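Long-range contacts in Alp7A (Bacillus subtilis, PDB 5EC0), which binds ADP as an actin-like, plasmid-encoded protein and probably forms cytoskeletal filaments that segregate plasmids in the bacterial cell: residues 109-120 against 162-170; 60-71 against 95-103. All coordinates share one frame; numbering follows the deposited sequence.

Interaction 1 (109-120 against 162-170); sequences QALKGKREDNEV and LGLEKELTI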
loop_
_atom_site.group_PDB
_atom_site.type_symbol
_atom_site.label_atom_id
_atom_site.label_comp_id
_atom_site.label_asym_id
_atom_site.label_seq_id
_atom_site.Cartn_x
_atom_site.Cartn_y
_atom_site.Cartn_z
ATOM N N GLN A 109 10.899 -8.190 14.620
ATOM C CA GLN A 109 11.858 -8.439 15.693
ATOM C C GLN A 109 11.907 -9.925 16.039
ATOM O O GLN A 109 12.988 -10.482 16.242
ATOM C CB GLN A 109 11.519 -7.629 16.943
ATOM C CG GLN A 109 12.659 -7.534 17.936
ATOM C CD GLN A 109 12.870 -8.798 18.794
ATOM O OE1 GLN A 109 11.913 -9.435 19.252
ATOM N NE2 GLN A 109 14.134 -9.156 19.012
ATOM N N ALA A 110 10.737 -10.557 16.116
ATOM C CA ALA A 110 10.654 -11.980 16.448
ATOM C C ALA A 110 11.246 -12.834 15.332
ATOM O O ALA A 110 11.904 -13.834 15.595
ATOM C CB ALA A 110 9.216 -12.388 16.708
ATOM N N LEU A 111 11.002 -12.430 14.088
ATOM C CA LEU A 111 11.496 -13.162 12.927
ATOM C C LEU A 111 13.012 -13.078 12.795
ATOM O O LEU A 111 13.673 -14.098 12.652
ATOM C CB LEU A 111 10.838 -12.641 11.641
ATOM C CG LEU A 111 11.099 -13.415 10.343
ATOM C CD1 LEU A 111 10.524 -14.835 10.424
ATOM C CD2 LEU A 111 10.524 -12.680 9.135
ATOM N N LYS A 112 13.560 -11.866 12.845
ATOM C CA LYS A 112 14.971 -11.656 12.518
ATOM C C LYS A 112 15.881 -11.376 13.716
ATOM O O LYS A 112 17.092 -11.283 13.548
ATOM C CB LYS A 112 15.113 -10.502 11.524
ATOM C CG LYS A 112 14.238 -10.613 10.291
ATOM C CD LYS A 112 14.767 -11.652 9.305
ATOM C CE LYS A 112 14.208 -11.394 7.899
ATOM N NZ LYS A 112 14.868 -12.194 6.813
ATOM N N GLY A 113 15.315 -11.233 14.912
ATOM C CA GLY A 113 16.114 -10.866 16.074
ATOM C C GLY A 113 16.221 -11.918 17.167
ATOM O O GLY A 113 15.793 -13.052 17.005
ATOM N N LYS A 114 16.787 -11.526 18.301
ATOM C CA LYS A 114 17.043 -12.458 19.393
ATOM C C LYS A 114 15.884 -12.463 20.379
ATOM O O LYS A 114 15.338 -11.411 20.725
ATOM C CB LYS A 114 18.346 -12.097 20.103
ATOM C CG LYS A 114 19.486 -11.778 19.141
ATOM C CD LYS A 114 20.593 -10.977 19.819
ATOM C CE LYS A 114 21.530 -11.874 20.628
ATOM N NZ LYS A 114 22.265 -11.132 21.702
ATOM N N ARG A 115 15.521 -13.660 20.819
ATOM C CA ARG A 115 14.433 -13.874 21.765
ATOM C C ARG A 115 14.465 -12.948 22.989
ATOM O O ARG A 115 13.423 -12.435 23.408
ATOM C CB ARG A 115 14.451 -15.334 22.229
ATOM C CG ARG A 115 13.350 -15.696 23.214
ATOM C CD ARG A 115 11.962 -15.629 22.571
ATOM N NE ARG A 115 10.909 -15.937 23.540
ATOM C CZ ARG A 115 9.965 -15.080 23.924
ATOM N NH1 ARG A 115 9.923 -13.854 23.407
ATOM N NH2 ARG A 115 9.055 -15.453 24.815
ATOM N N GLU A 116 15.654 -12.742 23.557
ATOM C CA GLU A 116 15.804 -11.952 24.782
ATOM C C GLU A 116 16.047 -10.449 24.542
ATOM O O GLU A 116 16.167 -9.677 25.496
ATOM C CB GLU A 116 16.946 -12.521 25.637
ATOM C CG GLU A 116 18.330 -12.371 25.016
ATOM C CD GLU A 116 18.621 -13.413 23.945
ATOM O OE1 GLU A 116 17.803 -14.342 23.776
ATOM O OE2 GLU A 116 19.667 -13.304 23.268
ATOM N N ASP A 117 16.134 -10.035 23.284
ATOM C CA ASP A 117 16.257 -8.609 22.962
ATOM C C ASP A 117 14.884 -7.935 23.024
ATOM O O ASP A 117 14.016 -8.235 22.215
ATOM C CB ASP A 117 16.889 -8.430 21.574
ATOM C CG ASP A 117 17.203 -6.980 21.248
ATOM O OD1 ASP A 117 17.041 -6.109 22.127
ATOM O OD2 ASP A 117 17.616 -6.715 20.099
ATOM N N ASN A 118 14.678 -7.038 23.982
ATOM C CA ASN A 118 13.362 -6.417 24.149
ATOM C C ASN A 118 13.272 -4.975 23.649
ATOM O O ASN A 118 12.343 -4.250 24.006
ATOM C CB ASN A 118 12.945 -6.457 25.620
ATOM C CG ASN A 118 12.782 -7.876 26.141
ATOM O OD1 ASN A 118 12.219 -8.732 25.467
ATOM N ND2 ASN A 118 13.288 -8.130 27.341
ATOM N N GLU A 119 14.224 -4.561 22.817
ATOM C CA GLU A 119 14.267 -3.171 22.380
ATOM C C GLU A 119 14.590 -3.056 20.903
ATOM O O GLU A 119 15.483 -3.741 20.403
ATOM C CB GLU A 119 15.296 -2.377 23.197
ATOM C CG GLU A 119 14.878 -0.929 23.469
ATOM C CD GLU A 119 16.038 -0.038 23.876
ATOM O OE1 GLU A 119 16.079 0.396 25.051
ATOM O OE2 GLU A 119 16.900 0.235 23.011
ATOM N N VAL A 120 13.855 -2.182 20.217
ATOM C CA VAL A 120 14.108 -1.876 18.813
ATOM C C VAL A 120 14.286 -0.376 18.632
ATOM O O VAL A 120 13.416 0.406 19.032
ATOM C CB VAL A 120 12.952 -2.361 17.891
ATOM C CG1 VAL A 120 13.144 -1.845 16.460
ATOM C CG2 VAL A 120 12.863 -3.870 17.906
ATOM N N LEU A 162 1.358 -16.906 22.942
ATOM C CA LEU A 162 2.117 -17.870 23.744
ATOM C C LEU A 162 3.322 -18.435 22.985
ATOM O O LEU A 162 3.198 -18.848 21.832
ATOM C CB LEU A 162 1.216 -19.017 24.205
ATOM C CG LEU A 162 0.219 -18.810 25.355
ATOM C CD1 LEU A 162 -0.854 -17.772 25.026
ATOM C CD2 LEU A 162 -0.426 -20.143 25.725
ATOM N N GLY A 163 4.484 -18.443 23.637
ATOM C CA GLY A 163 5.726 -18.837 22.994
ATOM C C GLY A 163 6.616 -17.685 22.558
ATOM O O GLY A 163 7.827 -17.857 22.428
ATOM N N LEU A 164 6.023 -16.512 22.332
ATOM C CA LEU A 164 6.760 -15.339 21.843
ATOM C C LEU A 164 6.418 -14.073 22.629
ATOM O O LEU A 164 6.588 -12.961 22.136
ATOM C CB LEU A 164 6.476 -15.108 20.359
ATOM C CG LEU A 164 6.991 -16.184 19.404
ATOM C CD1 LEU A 164 6.374 -16.021 18.025
ATOM C CD2 LEU A 164 8.516 -16.158 19.326
ATOM N N GLU A 165 5.924 -14.257 23.849
ATOM C CA GLU A 165 5.568 -13.148 24.726
ATOM C C GLU A 165 6.756 -12.260 25.079
ATOM O O GLU A 165 7.861 -12.743 25.311
ATOM C CB GLU A 165 4.946 -13.673 26.021
ATOM C CG GLU A 165 3.776 -14.610 25.818
ATOM C CD GLU A 165 4.174 -16.063 25.969
ATOM O OE1 GLU A 165 5.227 -16.455 25.424
ATOM O OE2 GLU A 165 3.435 -16.810 26.643
ATOM N N LYS A 166 6.499 -10.958 25.127
ATOM C CA LYS A 166 7.445 -9.962 25.634
ATOM C C LYS A 166 6.796 -8.596 25.529
ATOM O O LYS A 166 5.848 -8.416 24.765
ATOM C CB LYS A 166 8.771 -9.968 24.854
ATOM C CG LYS A 166 8.637 -9.599 23.380
ATOM C CD LYS A 166 9.992 -9.293 22.742
ATOM C CE LYS A 166 10.845 -10.551 22.604
ATOM N NZ LYS A 166 12.175 -10.268 21.996
ATOM N N GLU A 167 7.308 -7.639 26.293
ATOM C CA GLU A 167 7.028 -6.233 26.027
ATOM C C GLU A 167 8.214 -5.595 25.298
ATOM O O GLU A 167 9.338 -5.543 25.809
ATOM C CB GLU A 167 6.726 -5.462 27.313
ATOM C CG GLU A 167 6.147 -4.086 27.045
ATOM C CD GLU A 167 5.727 -3.365 28.313
ATOM O OE1 GLU A 167 6.377 -3.581 29.367
ATOM O OE2 GLU A 167 4.743 -2.589 28.252
ATOM N N LEU A 168 7.952 -5.106 24.096
ATOM C CA LEU A 168 8.996 -4.548 23.266
ATOM C C LEU A 168 8.950 -3.029 23.358
ATOM O O LEU A 168 7.890 -2.417 23.142
ATOM C CB LEU A 168 8.809 -5.020 21.822
ATOM C CG LEU A 168 9.912 -4.949 20.773
ATOM C CD1 LEU A 168 10.978 -5.986 21.037
ATOM C CD2 LEU A 168 9.293 -5.175 19.402
ATOM N N THR A 169 10.081 -2.417 23.699
ATOM C CA THR A 169 10.193 -0.960 23.566
ATOM C C THR A 169 10.714 -0.618 22.172
ATOM O O THR A 169 11.741 -1.145 21.739
ATOM C CB THR A 169 11.112 -0.351 24.632
ATOM O OG1 THR A 169 10.622 -0.701 25.924
ATOM C CG2 THR A 169 11.147 1.160 24.531
ATOM N N ILE A 170 9.990 0.254 21.473
ATOM C CA ILE A 170 10.344 0.672 20.117
ATOM C C ILE A 170 10.622 2.180 20.081
ATOM O O ILE A 170 9.735 2.987 20.378
ATOM C CB ILE A 170 9.214 0.322 19.096
ATOM C CG1 ILE A 170 8.998 -1.191 19.037
ATOM C CG2 ILE A 170 9.520 0.860 17.719
ATOM C CD1 ILE A 170 7.628 -1.587 18.486
#

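Interaction 2 (60-71 against 95-103); sequences TVIDETERYFLV and HIPYVTFLA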
loop_
_atom_site.group_PDB
_atom_site.type_symbol
_atom_site.label_atom_id
_atom_site.label_comp_id
_atom_site.label_asym_id
_atom_site.label_seq_id
_atom_site.Cartn_x
_atom_site.Cartn_y
_atom_site.Cartn_z
ATOM N N THR A 60 -1.210 -2.688 23.884
ATOM C CA THR A 60 -0.422 -1.486 23.998
ATOM C C THR A 60 -1.199 -0.498 24.859
ATOM O O THR A 60 -2.412 -0.639 25.035
ATOM C CB THR A 60 -0.089 -0.894 22.610
ATOM O OG1 THR A 60 0.901 0.127 22.751
ATOM C CG2 THR A 60 -1.324 -0.305 21.967
ATOM N N VAL A 61 -0.499 0.479 25.423
ATOM C CA VAL A 61 -1.149 1.441 26.303
ATOM C C VAL A 61 -1.511 2.707 25.545
ATOM O O VAL A 61 -0.656 3.381 24.991
ATOM C CB VAL A 61 -0.264 1.797 27.502
ATOM C CG1 VAL A 61 -0.782 3.059 28.184
ATOM C CG2 VAL A 61 -0.196 0.616 28.478
ATOM N N ILE A 62 -2.800 3.015 25.521
ATOM C CA ILE A 62 -3.289 4.183 24.817
ATOM C C ILE A 62 -4.075 5.045 25.779
ATOM O O ILE A 62 -5.096 4.606 26.299
ATOM C CB ILE A 62 -4.174 3.793 23.633
ATOM C CG1 ILE A 62 -3.356 3.013 22.606
ATOM C CG2 ILE A 62 -4.785 5.032 23.009
ATOM C CD1 ILE A 62 -4.198 2.205 21.650
ATOM N N ASP A 63 -3.590 6.263 26.016
ATOM C CA ASP A 63 -4.195 7.178 26.987
ATOM C C ASP A 63 -4.295 6.516 28.353
ATOM O O ASP A 63 -5.344 6.556 29.009
ATOM C CB ASP A 63 -5.573 7.652 26.509
ATOM C CG ASP A 63 -5.513 8.337 25.148
ATOM O OD1 ASP A 63 -4.449 8.901 24.807
ATOM O OD2 ASP A 63 -6.519 8.299 24.411
ATOM N N GLU A 64 -3.188 5.891 28.753
ATOM C CA GLU A 64 -3.052 5.234 30.055
ATOM C C GLU A 64 -4.001 4.042 30.233
ATOM O O GLU A 64 -4.261 3.613 31.347
ATOM C CB GLU A 64 -3.248 6.261 31.176
ATOM C CG GLU A 64 -2.215 7.386 31.123
ATOM C CD GLU A 64 -2.468 8.480 32.141
ATOM O OE1 GLU A 64 -3.566 9.078 32.121
ATOM O OE2 GLU A 64 -1.565 8.747 32.963
ATOM N N THR A 65 -4.498 3.499 29.125
ATOM C CA THR A 65 -5.353 2.314 29.163
ATOM C C THR A 65 -4.732 1.195 28.332
ATOM O O THR A 65 -4.500 1.370 27.139
ATOM C CB THR A 65 -6.779 2.607 28.636
ATOM O OG1 THR A 65 -7.371 3.668 29.397
ATOM C CG2 THR A 65 -7.663 1.363 28.738
ATOM N N GLU A 66 -4.458 0.054 28.962
ATOM C CA GLU A 66 -3.894 -1.091 28.245
ATOM C C GLU A 66 -4.955 -1.798 27.406
ATOM O O GLU A 66 -5.850 -2.442 27.941
ATOM C CB GLU A 66 -3.261 -2.084 29.220
ATOM C CG GLU A 66 -2.761 -3.356 28.559
ATOM C CD GLU A 66 -1.995 -4.257 29.510
ATOM O OE1 GLU A 66 -1.897 -3.915 30.707
ATOM O OE2 GLU A 66 -1.493 -5.311 29.059
ATOM N N ARG A 67 -4.847 -1.693 26.087
ATOM C CA ARG A 67 -5.877 -2.253 25.214
ATOM C C ARG A 67 -5.358 -3.394 24.321
ATOM O O ARG A 67 -4.177 -3.443 23.955
ATOM C CB ARG A 67 -6.497 -1.130 24.381
ATOM C CG ARG A 67 -7.320 -0.158 25.244
ATOM C CD ARG A 67 -7.557 1.178 24.552
ATOM N NE ARG A 67 -8.271 1.010 23.293
ATOM C CZ ARG A 67 -8.529 1.997 22.445
ATOM N NH1 ARG A 67 -8.116 3.229 22.718
ATOM N NH2 ARG A 67 -9.189 1.754 21.322
ATOM N N TYR A 68 -6.261 -4.316 23.997
ATOM C CA TYR A 68 -5.908 -5.598 23.383
ATOM C C TYR A 68 -6.425 -5.684 21.935
ATOM O O TYR A 68 -7.604 -5.435 21.673
ATOM C CB TYR A 68 -6.460 -6.754 24.249
ATOM C CG TYR A 68 -5.935 -6.729 25.676
ATOM C CD1 TYR A 68 -6.513 -5.915 26.646
ATOM C CD2 TYR A 68 -4.837 -7.500 26.047
ATOM C CE1 TYR A 68 -6.014 -5.876 27.948
ATOM C CE2 TYR A 68 -4.340 -7.478 27.340
ATOM C CZ TYR A 68 -4.926 -6.664 28.286
ATOM O OH TYR A 68 -4.418 -6.641 29.569
ATOM N N PHE A 69 -5.545 -6.027 21.002
ATOM C CA PHE A 69 -5.892 -6.008 19.580
ATOM C C PHE A 69 -5.495 -7.272 18.840
ATOM O O PHE A 69 -4.381 -7.767 18.993
ATOM C CB PHE A 69 -5.229 -4.817 18.855
ATOM C CG PHE A 69 -5.536 -3.481 19.463
ATOM C CD1 PHE A 69 -4.736 -2.963 20.479
ATOM C CD2 PHE A 69 -6.622 -2.740 19.024
ATOM C CE1 PHE A 69 -5.024 -1.732 21.057
ATOM C CE2 PHE A 69 -6.917 -1.507 19.596
ATOM C CZ PHE A 69 -6.117 -1.004 20.615
ATOM N N LEU A 70 -6.414 -7.761 18.014
ATOM C CA LEU A 70 -6.104 -8.724 16.970
ATOM C C LEU A 70 -5.683 -7.948 15.733
ATOM O O LEU A 70 -6.363 -7.006 15.332
ATOM C CB LEU A 70 -7.315 -9.618 16.658
ATOM C CG LEU A 70 -7.887 -10.426 17.826
ATOM C CD1 LEU A 70 -9.257 -11.061 17.501
ATOM C CD2 LEU A 70 -6.888 -11.494 18.248
ATOM N N VAL A 71 -4.567 -8.346 15.127
ATOM C CA VAL A 71 -4.001 -7.640 13.986
ATOM C C VAL A 71 -3.768 -8.560 12.794
ATOM O O VAL A 71 -3.248 -9.665 12.946
ATOM C CB VAL A 71 -2.651 -6.994 14.337
ATOM C CG1 VAL A 71 -2.098 -6.247 13.134
ATOM C CG2 VAL A 71 -2.762 -6.112 15.593
ATOM N N HIS A 95 -6.310 4.877 15.643
ATOM C CA HIS A 95 -5.269 4.073 16.273
ATOM C C HIS A 95 -4.859 2.875 15.419
ATOM O O HIS A 95 -3.802 2.274 15.638
ATOM C CB HIS A 95 -5.754 3.585 17.637
ATOM C CG HIS A 95 -7.013 2.782 17.565
ATOM N ND1 HIS A 95 -8.264 3.345 17.707
ATOM C CD2 HIS A 95 -7.216 1.462 17.337
ATOM C CE1 HIS A 95 -9.183 2.402 17.587
ATOM N NE2 HIS A 95 -8.575 1.252 17.358
ATOM N N ILE A 96 -5.694 2.530 14.442
ATOM C CA ILE A 96 -5.450 1.351 13.614
ATOM C C ILE A 96 -4.068 1.319 12.910
ATOM O O ILE A 96 -3.374 0.302 12.994
ATOM C CB ILE A 96 -6.580 1.180 12.567
ATOM C CG1 ILE A 96 -7.872 0.763 13.266
ATOM C CG2 ILE A 96 -6.202 0.153 11.485
ATOM C CD1 ILE A 96 -9.057 0.657 12.321
ATOM N N PRO A 97 -3.659 2.409 12.225
ATOM C CA PRO A 97 -2.307 2.344 11.642
ATOM C C PRO A 97 -1.212 2.191 12.692
ATOM O O PRO A 97 -0.256 1.426 12.512
ATOM C CB PRO A 97 -2.154 3.698 10.919
ATOM C CG PRO A 97 -3.528 4.207 10.742
ATOM C CD PRO A 97 -4.339 3.677 11.892
ATOM N N TYR A 98 -1.353 2.933 13.782
ATOM C CA TYR A 98 -0.378 2.898 14.858
ATOM C C TYR A 98 -0.246 1.480 15.459
ATOM O O TYR A 98 0.868 0.978 15.657
ATOM C CB TYR A 98 -0.773 3.912 15.929
ATOM C CG TYR A 98 0.062 3.862 17.183
ATOM C CD1 TYR A 98 1.374 4.327 17.190
ATOM C CD2 TYR A 98 -0.476 3.383 18.375
ATOM C CE1 TYR A 98 2.141 4.282 18.336
ATOM C CE2 TYR A 98 0.284 3.345 19.534
ATOM C CZ TYR A 98 1.591 3.794 19.504
ATOM O OH TYR A 98 2.345 3.756 20.653
ATOM N N VAL A 99 -1.378 0.838 15.736
ATOM C CA VAL A 99 -1.360 -0.522 16.284
ATOM C C VAL A 99 -0.772 -1.508 15.263
ATOM O O VAL A 99 0.040 -2.367 15.607
ATOM C CB VAL A 99 -2.772 -0.954 16.718
ATOM C CG1 VAL A 99 -2.850 -2.466 16.986
ATOM C CG2 VAL A 99 -3.197 -0.151 17.957
ATOM N N THR A 100 -1.147 -1.374 13.995
ATOM C CA THR A 100 -0.570 -2.253 12.985
ATOM C C THR A 100 0.961 -2.108 12.918
ATOM O O THR A 100 1.682 -3.105 12.870
ATOM C CB THR A 100 -1.180 -1.991 11.609
ATOM O OG1 THR A 100 -2.605 -1.952 11.730
ATOM C CG2 THR A 100 -0.808 -3.108 10.648
ATOM N N PHE A 101 1.454 -0.871 12.955
ATOM C CA PHE A 101 2.893 -0.619 12.943
ATOM C C PHE A 101 3.616 -1.336 14.095
ATOM O O PHE A 101 4.675 -1.935 13.896
ATOM C CB PHE A 101 3.150 0.896 12.988
ATOM C CG PHE A 101 4.421 1.290 13.679
ATOM C CD1 PHE A 101 5.648 1.171 13.040
ATOM C CD2 PHE A 101 4.386 1.831 14.971
ATOM C CE1 PHE A 101 6.834 1.566 13.682
ATOM C CE2 PHE A 101 5.562 2.235 15.619
ATOM C CZ PHE A 101 6.781 2.098 14.981
ATOM N N LEU A 102 3.030 -1.282 15.287
ATOM C CA LEU A 102 3.644 -1.879 16.477
ATOM C C LEU A 102 3.752 -3.391 16.357
ATOM O O LEU A 102 4.797 -3.984 16.656
ATOM C CB LEU A 102 2.851 -1.524 17.733
ATOM C CG LEU A 102 2.825 -0.078 18.209
ATOM C CD1 LEU A 102 1.909 0.056 19.436
ATOM C CD2 LEU A 102 4.242 0.423 18.525
ATOM N N ALA A 103 2.656 -4.004 15.926
ATOM C CA ALA A 103 2.593 -5.446 15.699
ATOM C C ALA A 103 3.545 -5.874 14.576
ATOM O O ALA A 103 4.242 -6.885 14.692
ATOM C CB ALA A 103 1.155 -5.873 15.382
HETATM O O HOH W 1 1.396 2.859 23.206
#

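Interaction 1 (109-120 against 162-170)
Glu-119 and Thr-169 pair in parallel, followed by Val-120 with Ile-170, and two backbone bonds lace them: Thr-169 N to Asn-118 O at 2.9 Å and Val-120 N to Thr-169 O at 2.8 Å. After helix 95-112, a type I turn from Lys-114 to Asp-117 brings its carbonyls round the end of Lys-166. The Lys-166 chain is bent at chi3 (70°), and NZ donates to three carbonyl oxygens: Asp-117 O at 2.8 Å, Arg-115 O at 2.9 Å and Gln-109 OE1, all met from above their carbonyl planes. The Gln-109 amide is held at both ends, because NE2 donates to Lys-114 O at 3.1 Å. Arg-115 passes Lys-166 in the opposite direction; its NH1 and NH2 converge end-on on Glu-165 O, each at 3.0 Å, while Leu-164 CA lies over one guanidinium face. Leu-168 CD1 meets Gln-109 CG at 3.9 Å, and its CD2 meets Val-120 CG2. Backbone nitrogens engage the Asp-117 carboxylate: OD1 accepts from Glu-119 N, an Asx turn, and OD2 from Met-1 N. Three neutral acceptors thus match the three N-H bonds of the ammonium, tying turn to strand, and their dipoles probably stabilise its charge.

Interaction 2 (60-71 against 95-103)
Val-99 sets its CG2 over the centre of the Phe-69 ring, 4.0 Å from the centroid, a CH-pi contact. Its other branch, CG1, lies between Phe-69 CG, at 3.8 Å, and Val-71 CG2; standing anti to the Val-99 backbone N (chi1 167°), it faces both while CG2 goes over the ring. Ala-103 CB, one helical turn on, touches the same Val-71 methyl. At the other end, His-95 CD2 approaches Phe-69 CE2 at 3.7 Å, the rings oblique with planes at 44°. An alanine in place of Phe-69 would probably open a gap beside Val-99 and let the His-95 ring turn more freely. Over one face of that imidazole stands Arg-67 NH2, 3.8 Å from His-95 CE1, and a salt bridge to Glu-32 fixes the guanidinium. Leu-102 CD1 lies against Thr-60 OG1 at 3.5 Å; a water joins this hydroxyl to Val-61 O and Tyr-98 OH, and the hydroxyl also bonds Gln-156 O. Thr-60, Ile-62, Arg-67, Phe-69 and Val-71, from both strands of a hairpin, all point their side chains toward 95-103, which shows the helix packed on one sheet face, consistent with the alpha/beta subdomains of the actin-like ATPase fold.

Overall arrangement
Helix 95-112 serves both contacts: its first turns carry interaction 2, its last residues interaction 1, and both reach the same mixed sheet. Interaction 2 is the buried one, without a direct hydrogen bond between its segments, and its Thr-100 side chain lies about 12 Å from that of the ADP-binding Asn-12. Interaction 1 sits nearer the periphery, its centre about 26 Å from the chain centre against about 20 Å, and combines strand pairing with an ammonium and a guanidinium on carbonyl oxygens. The two meet where Ile-170 CD1 packs on Leu-102 CD2 at 3.9 Å, joining the apolar layer beneath the helix to the parallel strand pair.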